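Local coordinates for protein uracil-DNA glycosylase (Sulfolobus tokodaii str. 7, PDB 4ZBY) that belongs to the uracil-DNA glycosylase superfamily and is modelled here with an iron/sulfur cluster and a uracil bound, at residues Y128-N136 with Y148-V159; D2-V11 with Y105-I113. All coordinates share one frame; numbering follows the deposited sequence. Where two conformers were deposited one is given.

Interaction 1 (Y128-N136 with Y148-V159)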
loop_
_atom_site.group_PDB
_atom_site.type_symbol
_atom_site.label_atom_id
_atom_site.label_comp_id
_atom_site.label_asym_id
_atom_site.label_seq_id
_atom_site.Cartn_x
_atom_site.Cartn_y
_atom_site.Cartn_z
ATOM N N TYR A 128 2.851 -2.591 -9.748
ATOM C CA TYR A 128 3.505 -3.768 -9.185
ATOM C C TYR A 128 2.500 -4.911 -8.993
ATOM O O TYR A 128 2.720 -6.042 -9.441
ATOM C CB TYR A 128 4.191 -3.461 -7.821
ATOM C CG TYR A 128 4.763 -4.750 -7.284
ATOM C CD1 TYR A 128 4.118 -5.469 -6.289
ATOM C CD2 TYR A 128 5.895 -5.307 -7.866
ATOM C CE1 TYR A 128 4.612 -6.705 -5.869
ATOM C CE2 TYR A 128 6.390 -6.524 -7.454
ATOM C CZ TYR A 128 5.746 -7.220 -6.457
ATOM O OH TYR A 128 6.271 -8.430 -6.060
ATOM N N ILE A 129 1.398 -4.612 -8.319
ATOM C CA ILE A 129 0.416 -5.654 -8.013
ATOM C C ILE A 129 -0.219 -6.160 -9.310
ATOM O O ILE A 129 -0.409 -7.360 -9.461
ATOM C CB ILE A 129 -0.678 -5.166 -7.020
ATOM C CG1 ILE A 129 -0.063 -4.915 -5.633
ATOM C CG2 ILE A 129 -1.838 -6.185 -6.952
ATOM C CD1 ILE A 129 0.539 -6.142 -4.959
ATOM N N PHE A 130 -0.489 -5.266 -10.269
ATOM C CA PHE A 130 -1.008 -5.718 -11.567
ATOM C C PHE A 130 -0.050 -6.688 -12.238
ATOM O O PHE A 130 -0.487 -7.615 -12.931
ATOM C CB PHE A 130 -1.290 -4.531 -12.496
ATOM C CG PHE A 130 -2.669 -3.961 -12.342
ATOM C CD1 PHE A 130 -3.367 -3.503 -13.448
ATOM C CD2 PHE A 130 -3.276 -3.902 -11.095
ATOM C CE1 PHE A 130 -4.651 -2.977 -13.299
ATOM C CE2 PHE A 130 -4.549 -3.383 -10.936
ATOM C CZ PHE A 130 -5.245 -2.930 -12.039
ATOM N N SER A 131 1.254 -6.490 -12.040
ATOM C CA SER A 131 2.231 -7.394 -12.640
ATOM C C SER A 131 2.183 -8.783 -11.998
ATOM O O SER A 131 2.306 -9.791 -12.704
ATOM C CB SER A 131 3.659 -6.806 -12.575
ATOM O OG SER A 131 4.222 -6.885 -11.261
ATOM N N LYS A 132 1.952 -8.840 -10.691
ATOM C CA LYS A 132 1.779 -10.116 -9.999
ATOM C C LYS A 132 0.475 -10.805 -10.417
ATOM O O LYS A 132 0.414 -12.029 -10.496
ATOM C CB LYS A 132 1.796 -9.922 -8.478
ATOM C CG LYS A 132 3.119 -9.445 -7.912
ATOM C CD LYS A 132 4.239 -10.459 -8.150
ATOM C CE LYS A 132 5.318 -9.889 -9.057
ATOM N NZ LYS A 132 6.659 -10.512 -8.818
ATOM N N MET A 133 -0.560 -10.010 -10.679
ATOM C CA MET A 133 -1.870 -10.519 -11.091
ATOM C C MET A 133 -1.887 -11.010 -12.508
ATOM O O MET A 133 -2.717 -11.838 -12.886
ATOM C CB MET A 133 -2.935 -9.429 -10.989
ATOM C CG MET A 133 -3.215 -8.946 -9.618
ATOM S SD MET A 133 -4.234 -7.473 -9.716
ATOM C CE MET A 133 -5.748 -8.166 -10.322
ATOM N N GLY A 134 -1.007 -10.437 -13.315
ATOM C CA GLY A 134 -1.074 -10.634 -14.744
ATOM C C GLY A 134 -2.161 -9.798 -15.388
ATOM O O GLY A 134 -2.635 -10.124 -16.477
ATOM N N GLU A 135 -2.533 -8.710 -14.728
ATOM C CA GLU A 135 -3.537 -7.776 -15.212
ATOM C C GLU A 135 -2.837 -6.668 -15.992
ATOM O O GLU A 135 -1.806 -6.174 -15.565
ATOM C CB GLU A 135 -4.350 -7.215 -14.043
ATOM C CG GLU A 135 -5.455 -6.225 -14.414
ATOM C CD GLU A 135 -6.629 -6.869 -15.136
ATOM O OE1 GLU A 135 -6.796 -8.104 -15.027
ATOM O OE2 GLU A 135 -7.378 -6.137 -15.821
ATOM N N ASN A 136 -3.362 -6.328 -17.169
ATOM C CA ASN A 136 -2.739 -5.290 -17.984
ATOM C C ASN A 136 -2.749 -3.908 -17.310
ATOM O O ASN A 136 -3.790 -3.427 -16.841
ATOM C CB ASN A 136 -3.432 -5.209 -19.341
ATOM C CG ASN A 136 -2.774 -4.207 -20.246
ATOM O OD1 ASN A 136 -1.618 -4.377 -20.619
ATOM N ND2 ASN A 136 -3.491 -3.141 -20.577
ATOM N N TYR A 148 -10.606 -5.363 -9.314
ATOM C CA TYR A 148 -9.993 -6.374 -10.169
ATOM C C TYR A 148 -9.837 -7.640 -9.336
ATOM O O TYR A 148 -9.307 -7.599 -8.230
ATOM C CB TYR A 148 -8.644 -5.884 -10.698
ATOM C CG TYR A 148 -8.743 -4.633 -11.540
ATOM C CD1 TYR A 148 -8.776 -3.370 -10.955
ATOM C CD2 TYR A 148 -8.785 -4.710 -12.928
ATOM C CE1 TYR A 148 -8.872 -2.227 -11.717
ATOM C CE2 TYR A 148 -8.875 -3.563 -13.708
ATOM C CZ TYR A 148 -8.925 -2.326 -13.097
ATOM O OH TYR A 148 -9.013 -1.194 -13.886
ATOM N N VAL A 149 -10.325 -8.767 -9.833
ATOM C CA VAL A 149 -10.235 -9.975 -9.023
ATOM C C VAL A 149 -8.894 -10.679 -9.241
ATOM O O VAL A 149 -8.510 -10.996 -10.379
ATOM C CB VAL A 149 -11.380 -10.939 -9.330
ATOM C CG1 VAL A 149 -11.179 -12.252 -8.585
ATOM C CG2 VAL A 149 -12.702 -10.297 -8.946
ATOM N N TRP A 150 -8.180 -10.909 -8.147
ATOM C CA TRP A 150 -6.920 -11.620 -8.184
ATOM C C TRP A 150 -7.127 -13.005 -7.585
ATOM O O TRP A 150 -7.276 -13.147 -6.376
ATOM C CB TRP A 150 -5.863 -10.837 -7.422
ATOM C CG TRP A 150 -4.458 -11.384 -7.444
ATOM C CD1 TRP A 150 -3.958 -12.396 -8.219
ATOM C CD2 TRP A 150 -3.376 -10.938 -6.619
ATOM N NE1 TRP A 150 -2.624 -12.602 -7.922
ATOM C CE2 TRP A 150 -2.245 -11.716 -6.948
ATOM C CE3 TRP A 150 -3.251 -9.946 -5.648
ATOM C CZ2 TRP A 150 -1.005 -11.522 -6.336
ATOM C CZ3 TRP A 150 -2.023 -9.765 -5.025
ATOM C CH2 TRP A 150 -0.919 -10.557 -5.366
ATOM N N LYS A 151 -7.165 -14.027 -8.426
ATOM C CA LYS A 151 -7.196 -15.383 -7.896
ATOM C C LYS A 151 -5.816 -15.694 -7.339
ATOM O O LYS A 151 -4.821 -15.703 -8.069
ATOM C CB LYS A 151 -7.623 -16.390 -8.963
ATOM C CG LYS A 151 -9.110 -16.445 -9.129
ATOM C CD LYS A 151 -9.717 -17.428 -8.138
ATOM C CE LYS A 151 -11.166 -17.732 -8.496
ATOM N NZ LYS A 151 -11.698 -18.931 -7.780
ATOM N N TYR A 152 -5.737 -15.908 -6.032
ATOM C CA TYR A 152 -4.442 -16.099 -5.398
ATOM C C TYR A 152 -4.512 -17.176 -4.334
ATOM O O TYR A 152 -5.254 -17.044 -3.366
ATOM C CB TYR A 152 -3.929 -14.797 -4.775
ATOM C CG TYR A 152 -2.447 -14.847 -4.494
ATOM C CD1 TYR A 152 -1.570 -15.360 -5.443
ATOM C CD2 TYR A 152 -1.922 -14.400 -3.289
ATOM C CE1 TYR A 152 -0.220 -15.419 -5.205
ATOM C CE2 TYR A 152 -0.566 -14.467 -3.038
ATOM C CZ TYR A 152 0.281 -14.981 -4.010
ATOM O OH TYR A 152 1.632 -15.049 -3.792
ATOM N N LYS A 153 -3.708 -18.219 -4.518
ATOM C CA LYS A 153 -3.715 -19.409 -3.655
ATOM C C LYS A 153 -5.139 -19.926 -3.568
ATOM O O LYS A 153 -5.807 -20.083 -4.596
ATOM C CB LYS A 153 -3.141 -19.095 -2.257
ATOM C CG LYS A 153 -1.716 -18.558 -2.303
ATOM C CD LYS A 153 -1.111 -18.356 -0.915
ATOM C CE LYS A 153 0.315 -17.826 -1.014
ATOM N NZ LYS A 153 1.170 -18.701 -1.867
ATOM N N GLU A 154 -5.634 -20.126 -2.348
ATOM C CA GLU A 154 -6.947 -20.746 -2.163
ATOM C C GLU A 154 -8.087 -19.734 -2.259
ATOM O O GLU A 154 -9.256 -20.107 -2.282
ATOM C CB GLU A 154 -7.007 -21.477 -0.814
ATOM C CG GLU A 154 -7.173 -20.568 0.407
ATOM C CD GLU A 154 -5.863 -19.971 0.918
ATOM O OE1 GLU A 154 -4.779 -20.338 0.413
ATOM O OE2 GLU A 154 -5.920 -19.132 1.841
ATOM N N LYS A 155 -7.741 -18.454 -2.329
ATOM C CA LYS A 155 -8.728 -17.388 -2.246
ATOM C C LYS A 155 -8.791 -16.512 -3.487
ATOM O O LYS A 155 -8.108 -16.753 -4.481
ATOM C CB LYS A 155 -8.432 -16.493 -1.034
ATOM C CG LYS A 155 -8.612 -17.164 0.318
ATOM C CD LYS A 155 -7.970 -16.345 1.448
ATOM C CE LYS A 155 -8.221 -16.991 2.808
ATOM N NZ LYS A 155 -7.225 -16.595 3.851
ATOM N N GLU A 156 -9.649 -15.504 -3.411
ATOM C CA GLU A 156 -9.657 -14.387 -4.333
ATOM C C GLU A 156 -9.283 -13.165 -3.527
ATOM O O GLU A 156 -9.679 -13.047 -2.362
ATOM C CB GLU A 156 -11.025 -14.167 -4.967
ATOM C CG GLU A 156 -11.496 -15.240 -5.926
ATOM C CD GLU A 156 -12.823 -14.878 -6.574
ATOM O OE1 GLU A 156 -13.539 -14.018 -6.013
ATOM O OE2 GLU A 156 -13.146 -15.441 -7.641
ATOM N N ILE A 157 -8.532 -12.257 -4.134
ATOM C CA ILE A 157 -8.255 -10.968 -3.519
ATOM C C ILE A 157 -8.812 -9.907 -4.440
ATOM O O ILE A 157 -8.626 -9.980 -5.659
ATOM C CB ILE A 157 -6.745 -10.738 -3.299
ATOM C CG1 ILE A 157 -6.226 -11.727 -2.246
ATOM C CG2 ILE A 157 -6.482 -9.294 -2.835
ATOM C CD1 ILE A 157 -4.724 -11.769 -2.135
ATOM N N ILE A 158 -9.532 -8.950 -3.875
ATOM C CA ILE A 158 -10.059 -7.844 -4.671
ATOM C C ILE A 158 -9.041 -6.726 -4.671
ATOM O O ILE A 158 -8.702 -6.198 -3.609
ATOM C CB ILE A 158 -11.362 -7.319 -4.098
ATOM C CG1 ILE A 158 -12.431 -8.416 -4.115
ATOM C CG2 ILE A 158 -11.811 -6.127 -4.867
ATOM C CD1 ILE A 158 -13.648 -8.072 -3.266
ATOM N N VAL A 159 -8.542 -6.368 -5.845
ATOM C CA VAL A 159 -7.562 -5.295 -5.937
ATOM C C VAL A 159 -8.257 -4.030 -6.410
ATOM O O VAL A 159 -8.965 -4.031 -7.418
ATOM C CB VAL A 159 -6.393 -5.646 -6.894
ATOM C CG1 VAL A 159 -5.461 -4.426 -7.088
ATOM C CG2 VAL A 159 -5.610 -6.836 -6.362
HETATM O O HOH W 1 0.060 -14.079 -8.778
#

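Interaction 2 (D2-V11 with Y105-I113)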
loop_
_atom_site.group_PDB
_atom_site.type_symbol
_atom_site.label_atom_id
_atom_site.label_comp_id
_atom_site.label_asym_id
_atom_site.label_seq_id
_atom_site.Cartn_x
_atom_site.Cartn_y
_atom_site.Cartn_z
ATOM N N ASP A 2 7.636 -18.381 7.941
ATOM C CA ASP A 2 7.578 -16.939 7.741
ATOM C C ASP A 2 6.537 -16.322 8.659
ATOM O O ASP A 2 5.609 -16.996 9.120
ATOM C CB ASP A 2 7.280 -16.597 6.282
ATOM C CG ASP A 2 7.845 -15.233 5.872
ATOM O OD1 ASP A 2 8.515 -14.587 6.702
ATOM O OD2 ASP A 2 7.627 -14.829 4.721
ATOM N N SER A 3 6.707 -15.041 8.946
ATOM C CA SER A 3 5.779 -14.307 9.797
ATOM C C SER A 3 5.949 -12.831 9.542
ATOM O O SER A 3 6.990 -12.412 9.070
ATOM C CB SER A 3 6.006 -14.629 11.274
ATOM O OG SER A 3 7.285 -14.214 11.711
ATOM N N LEU A 4 4.929 -12.040 9.867
ATOM C CA LEU A 4 5.049 -10.593 9.738
ATOM C C LEU A 4 6.177 -10.092 10.655
ATOM O O LEU A 4 6.891 -9.130 10.326
ATOM C CB LEU A 4 3.725 -9.906 10.064
ATOM C CG LEU A 4 2.601 -10.171 9.071
ATOM C CD1 LEU A 4 1.367 -9.388 9.490
ATOM C CD2 LEU A 4 3.032 -9.781 7.640
ATOM N N GLU A 5 6.335 -10.760 11.790
ATOM C CA GLU A 5 7.399 -10.431 12.720
ATOM C C GLU A 5 8.773 -10.617 12.100
ATOM O O GLU A 5 9.653 -9.780 12.292
ATOM C CB GLU A 5 7.275 -11.290 13.989
ATOM C CG GLU A 5 6.029 -10.976 14.821
ATOM C CD GLU A 5 4.852 -11.942 14.584
ATOM O OE1 GLU A 5 4.558 -12.279 13.413
ATOM O OE2 GLU A 5 4.211 -12.365 15.585
ATOM N N LYS A 6 8.953 -11.712 11.369
ATOM C CA LYS A 6 10.234 -12.026 10.744
ATOM C C LYS A 6 10.534 -11.007 9.656
ATOM O O LYS A 6 11.648 -10.492 9.542
ATOM C CB LYS A 6 10.209 -13.443 10.165
ATOM C CG LYS A 6 11.479 -13.927 9.489
ATOM C CD LYS A 6 11.244 -15.349 8.964
ATOM C CE LYS A 6 12.499 -16.025 8.445
ATOM N NZ LYS A 6 12.256 -17.488 8.226
ATOM N N ILE A 7 9.519 -10.722 8.858
ATOM C CA ILE A 7 9.656 -9.733 7.794
ATOM C C ILE A 7 10.036 -8.369 8.372
ATOM O O ILE A 7 10.941 -7.678 7.853
ATOM C CB ILE A 7 8.353 -9.646 6.993
ATOM C CG1 ILE A 7 8.071 -10.985 6.315
ATOM C CG2 ILE A 7 8.433 -8.465 5.987
ATOM C CD1 ILE A 7 6.638 -11.110 5.820
ATOM N N LYS A 8 9.361 -7.965 9.443
ATOM C CA LYS A 8 9.675 -6.694 10.091
ATOM C C LYS A 8 11.146 -6.614 10.533
ATOM O O LYS A 8 11.835 -5.609 10.287
ATOM C CB LYS A 8 8.746 -6.460 11.292
ATOM C CG LYS A 8 9.124 -5.252 12.124
ATOM C CD LYS A 8 7.907 -4.633 12.780
ATOM C CE LYS A 8 8.296 -3.780 13.984
ATOM N NZ LYS A 8 7.108 -3.013 14.491
ATOM N N GLU A 9 11.640 -7.676 11.168
ATOM C CA GLU A 9 13.027 -7.722 11.603
ATOM C C GLU A 9 14.004 -7.601 10.455
ATOM O O GLU A 9 15.012 -6.903 10.559
ATOM C CB GLU A 9 13.293 -9.016 12.349
ATOM C CG GLU A 9 12.602 -9.026 13.683
ATOM C CD GLU A 9 12.865 -7.741 14.449
ATOM O OE1 GLU A 9 14.038 -7.517 14.844
ATOM O OE2 GLU A 9 11.910 -6.944 14.626
ATOM N N GLU A 10 13.704 -8.300 9.365
ATOM C CA GLU A 10 14.570 -8.297 8.194
ATOM C C GLU A 10 14.612 -6.927 7.566
ATOM O O GLU A 10 15.686 -6.464 7.204
ATOM C CB GLU A 10 14.097 -9.317 7.162
ATOM C CG GLU A 10 14.252 -10.760 7.629
ATOM C CD GLU A 10 13.869 -11.748 6.554
ATOM O OE1 GLU A 10 13.916 -11.365 5.365
ATOM O OE2 GLU A 10 13.521 -12.913 6.899
ATOM N N VAL A 11 13.445 -6.298 7.422
ATOM C CA VAL A 11 13.369 -4.971 6.795
ATOM C C VAL A 11 14.147 -3.941 7.621
ATOM O O VAL A 11 14.897 -3.137 7.076
ATOM C CB VAL A 11 11.923 -4.515 6.628
ATOM C CG1 VAL A 11 11.840 -2.987 6.351
ATOM C CG2 VAL A 11 11.258 -5.299 5.490
ATOM N N TYR A 105 9.419 -8.638 0.031
ATOM C CA TYR A 105 8.859 -8.421 1.366
ATOM C C TYR A 105 7.359 -8.231 1.285
ATOM O O TYR A 105 6.621 -8.812 2.070
ATOM C CB TYR A 105 9.479 -7.193 2.043
ATOM C CG TYR A 105 10.941 -7.341 2.450
ATOM C CD1 TYR A 105 11.365 -8.464 3.151
ATOM C CD2 TYR A 105 11.878 -6.342 2.151
ATOM C CE1 TYR A 105 12.672 -8.601 3.577
ATOM C CE2 TYR A 105 13.198 -6.465 2.567
ATOM C CZ TYR A 105 13.581 -7.614 3.286
ATOM O OH TYR A 105 14.882 -7.783 3.706
ATOM N N LEU A 106 6.909 -7.407 0.341
ATOM C CA LEU A 106 5.462 -7.220 0.156
ATOM C C LEU A 106 4.749 -8.541 -0.236
ATOM O O LEU A 106 3.685 -8.854 0.293
ATOM C CB LEU A 106 5.215 -6.152 -0.905
ATOM C CG LEU A 106 3.749 -5.892 -1.265
ATOM C CD1 LEU A 106 3.012 -5.401 -0.052
ATOM C CD2 LEU A 106 3.656 -4.874 -2.400
ATOM N N ASP A 107 5.340 -9.279 -1.169
ATOM C CA ASP A 107 4.846 -10.603 -1.562
ATOM C C ASP A 107 4.641 -11.458 -0.317
ATOM O O ASP A 107 3.617 -12.124 -0.162
ATOM C CB ASP A 107 5.819 -11.330 -2.487
ATOM C CG ASP A 107 5.990 -10.660 -3.826
ATOM O OD1 ASP A 107 5.158 -9.816 -4.205
ATOM O OD2 ASP A 107 6.963 -11.006 -4.511
ATOM N N ARG A 108 5.636 -11.441 0.565
ATOM C CA ARG A 108 5.582 -12.267 1.769
ATOM C C ARG A 108 4.506 -11.782 2.720
ATOM O O ARG A 108 3.845 -12.593 3.390
ATOM C CB ARG A 108 6.943 -12.279 2.463
ATOM C CG ARG A 108 7.982 -13.063 1.673
ATOM C CD ARG A 108 9.401 -12.846 2.193
ATOM N NE ARG A 108 9.550 -13.167 3.612
ATOM C CZ ARG A 108 10.650 -12.900 4.306
ATOM N NH1 ARG A 108 11.672 -12.309 3.698
ATOM N NH2 ARG A 108 10.731 -13.212 5.595
ATOM N N GLN A 109 4.308 -10.468 2.768
ATOM C CA GLN A 109 3.304 -9.891 3.659
ATOM C C GLN A 109 1.905 -10.251 3.159
ATOM O O GLN A 109 1.008 -10.619 3.954
ATOM C CB GLN A 109 3.483 -8.361 3.781
ATOM C CG GLN A 109 4.740 -7.997 4.532
ATOM C CD GLN A 109 5.052 -6.507 4.489
ATOM O OE1 GLN A 109 4.917 -5.877 3.440
ATOM N NE2 GLN A 109 5.443 -5.936 5.633
ATOM N N ILE A 110 1.713 -10.138 1.848
ATOM C CA ILE A 110 0.447 -10.554 1.248
ATOM C C ILE A 110 0.194 -12.047 1.478
ATOM O O ILE A 110 -0.929 -12.438 1.810
ATOM C CB ILE A 110 0.411 -10.236 -0.256
ATOM C CG1 ILE A 110 0.488 -8.736 -0.482
ATOM C CG2 ILE A 110 -0.855 -10.821 -0.912
ATOM C CD1 ILE A 110 0.709 -8.375 -1.940
ATOM N N ASP A 111 1.233 -12.871 1.329
ATOM C CA ASP A 111 1.107 -14.322 1.507
ATOM C C ASP A 111 0.576 -14.688 2.871
ATOM O O ASP A 111 -0.168 -15.675 3.027
ATOM C CB ASP A 111 2.465 -15.006 1.312
ATOM C CG ASP A 111 2.801 -15.203 -0.129
ATOM O OD1 ASP A 111 1.939 -14.861 -0.957
ATOM O OD2 ASP A 111 3.909 -15.712 -0.441
ATOM N N ILE A 112 0.964 -13.895 3.866
ATOM C CA ILE A 112 0.595 -14.168 5.237
ATOM C C ILE A 112 -0.770 -13.575 5.554
ATOM O O ILE A 112 -1.630 -14.261 6.109
ATOM C CB ILE A 112 1.639 -13.615 6.219
ATOM C CG1 ILE A 112 2.899 -14.496 6.223
ATOM C CG2 ILE A 112 1.061 -13.499 7.622
ATOM C CD1 ILE A 112 4.144 -13.744 6.665
ATOM N N ILE A 113 -0.970 -12.310 5.208
ATOM C CA ILE A 113 -2.223 -11.651 5.538
ATOM C C ILE A 113 -3.426 -12.178 4.740
ATOM O O ILE A 113 -4.504 -12.373 5.308
ATOM C CB ILE A 113 -2.072 -10.135 5.351
ATOM C CG1 ILE A 113 -1.032 -9.605 6.349
ATOM C CG2 ILE A 113 -3.386 -9.438 5.613
ATOM C CD1 ILE A 113 -0.522 -8.219 6.016
HETATM O O HOH W 2 5.229 -15.184 3.533
HETATM O O HOH W 3 5.856 -7.161 8.274
HETATM O O HOH W 4 16.014 -10.390 4.057
#

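Interaction 1 (Y128-N136 with Y148-V159)
The Trp150 indole is sandwiched. Met133 CG lies over one face, 3.6 Å from the centroid of the five-membered ring, a CH-pi contact only 16° off the normal. On the opposite face lies Tyr152, from the same hairpin. At the indole edge, in its plane, a water accepts from Trp150 NE1 and donates to Lys132 O, so it bridges the strand to the carboxyl end of the helix.

The second aromatic group is a T-shaped pair. The edge of Phe130 points at the face of Tyr148, with Phe130 CZ over the centre of that ring and the two planes 65° apart. Glu135 CG rests on one face of Phe130, offset toward the rim. The hydroxyl of Tyr148 is hydrogen-bonded to Val143 O.

Met133 links the two groups. Its chain bends at the sulfur (chi3 68°), which brings Met133 CE to 3.7 Å from Tyr148 CB. Met133 SD packs 3.7 Å from Val159 CG2 and stands oblique to the indole, a Met-aromatic contact. Ile129 CG2 packs 3.9 Å from Val159 CG2 and 4.1 Å from Trp150 CZ3.

The helix ends here, and Gly134 leaves it with positive phi. The contact lays the end of helix 123-133 on a beta hairpin at the sheet margin. Strands 148-152 and 155-162 are hydrogen-bonded antiparallel and joined by a type II' turn from Tyr152 to Lys155. Strand 148-152 is one of the two outermost strands. Ile129 also touches Thr120 of strand 117-121, and Trp150 touches Ile118 of that strand.

Interaction 2 (D2-V11 with Y105-I113)
Arg108 reaches from helix 105-113 across to segment 2-11, and meets it from CB to the guanidinium. Arg108 CB lies 3.6 Å from Ile7 CD1, and CB and CG also pass close to Asp2 OD2. The chain then bends at chi3 (56°), which turns the guanidinium over Ile7, with Ile7 CG1 on its face. Arg108 NE donates to Asp2 OD2 at 2.8 Å. Arg108 NH2 donates to Asp2 OD1, also at 2.8 Å and nearly straight (173°). This is a side-on grip. The end-on grip goes to Glu10. Arg108 NH1 meets Glu10 OE1 at 3.0 Å. Arg108 NH2 meets Glu10 OE2 at 3.1 Å. Both bonds lie close to the guanidinium plane but come from above the Glu10 carboxylate plane. Four bonds to two acids thus fix the guanidinium's rotation, and its charge would be expected to stabilise the ionised forms of Asp2 and Glu10.

Asp2 OD1 also accepts from Ser3 N, on the opposite face of its carboxylate. Ser3 is the N-cap, its OG accepting from Lys6 N. A water joins Asp2 OD2 to Arg108 O.

Beneath the ion pairs, Ile7 is a knob set among Tyr105, Arg108, Gln109 and Ile112. Leu4 CG packs 3.9 Å from Ile112 CG2. At the other end, Val11 CG2 sits over the centre of the Tyr105 ring, 3.6 Å from its centroid, while Glu10 OE1 is at the ring edge.

The two helices run nearly antiparallel, their short axes 10.0 Å apart. Tyr105 and Val11 touch the iron/sulfur cluster. Helix 96-113 also packs on strands 37-41 and 79-82 and on helix 123-133. Leu4 and Val11 also touch Pro33 and Ala26, respectively, in loops.

In the fold
The centres of the two interactions are about 18 Å apart. Along the chain they come in series: interaction 2 joins the N-terminal helix to helix 96-113, and interaction 1 follows with helix 123-133 and the hairpin at the sheet margin. Helix 96-113 is the bridge between them. Tyr128 OH lies 2.6 Å from Asp107 OD1, and Tyr152 OH lies 2.9 Å from Asp111 OD1, both probable hydrogen bonds. Ile129 also packs on Ile110. Helices 4-12, 96-113 and 123-133 thus form a continuous set of contacts, from the side near the iron/sulfur cluster to the hairpin with the edge strand 148-152.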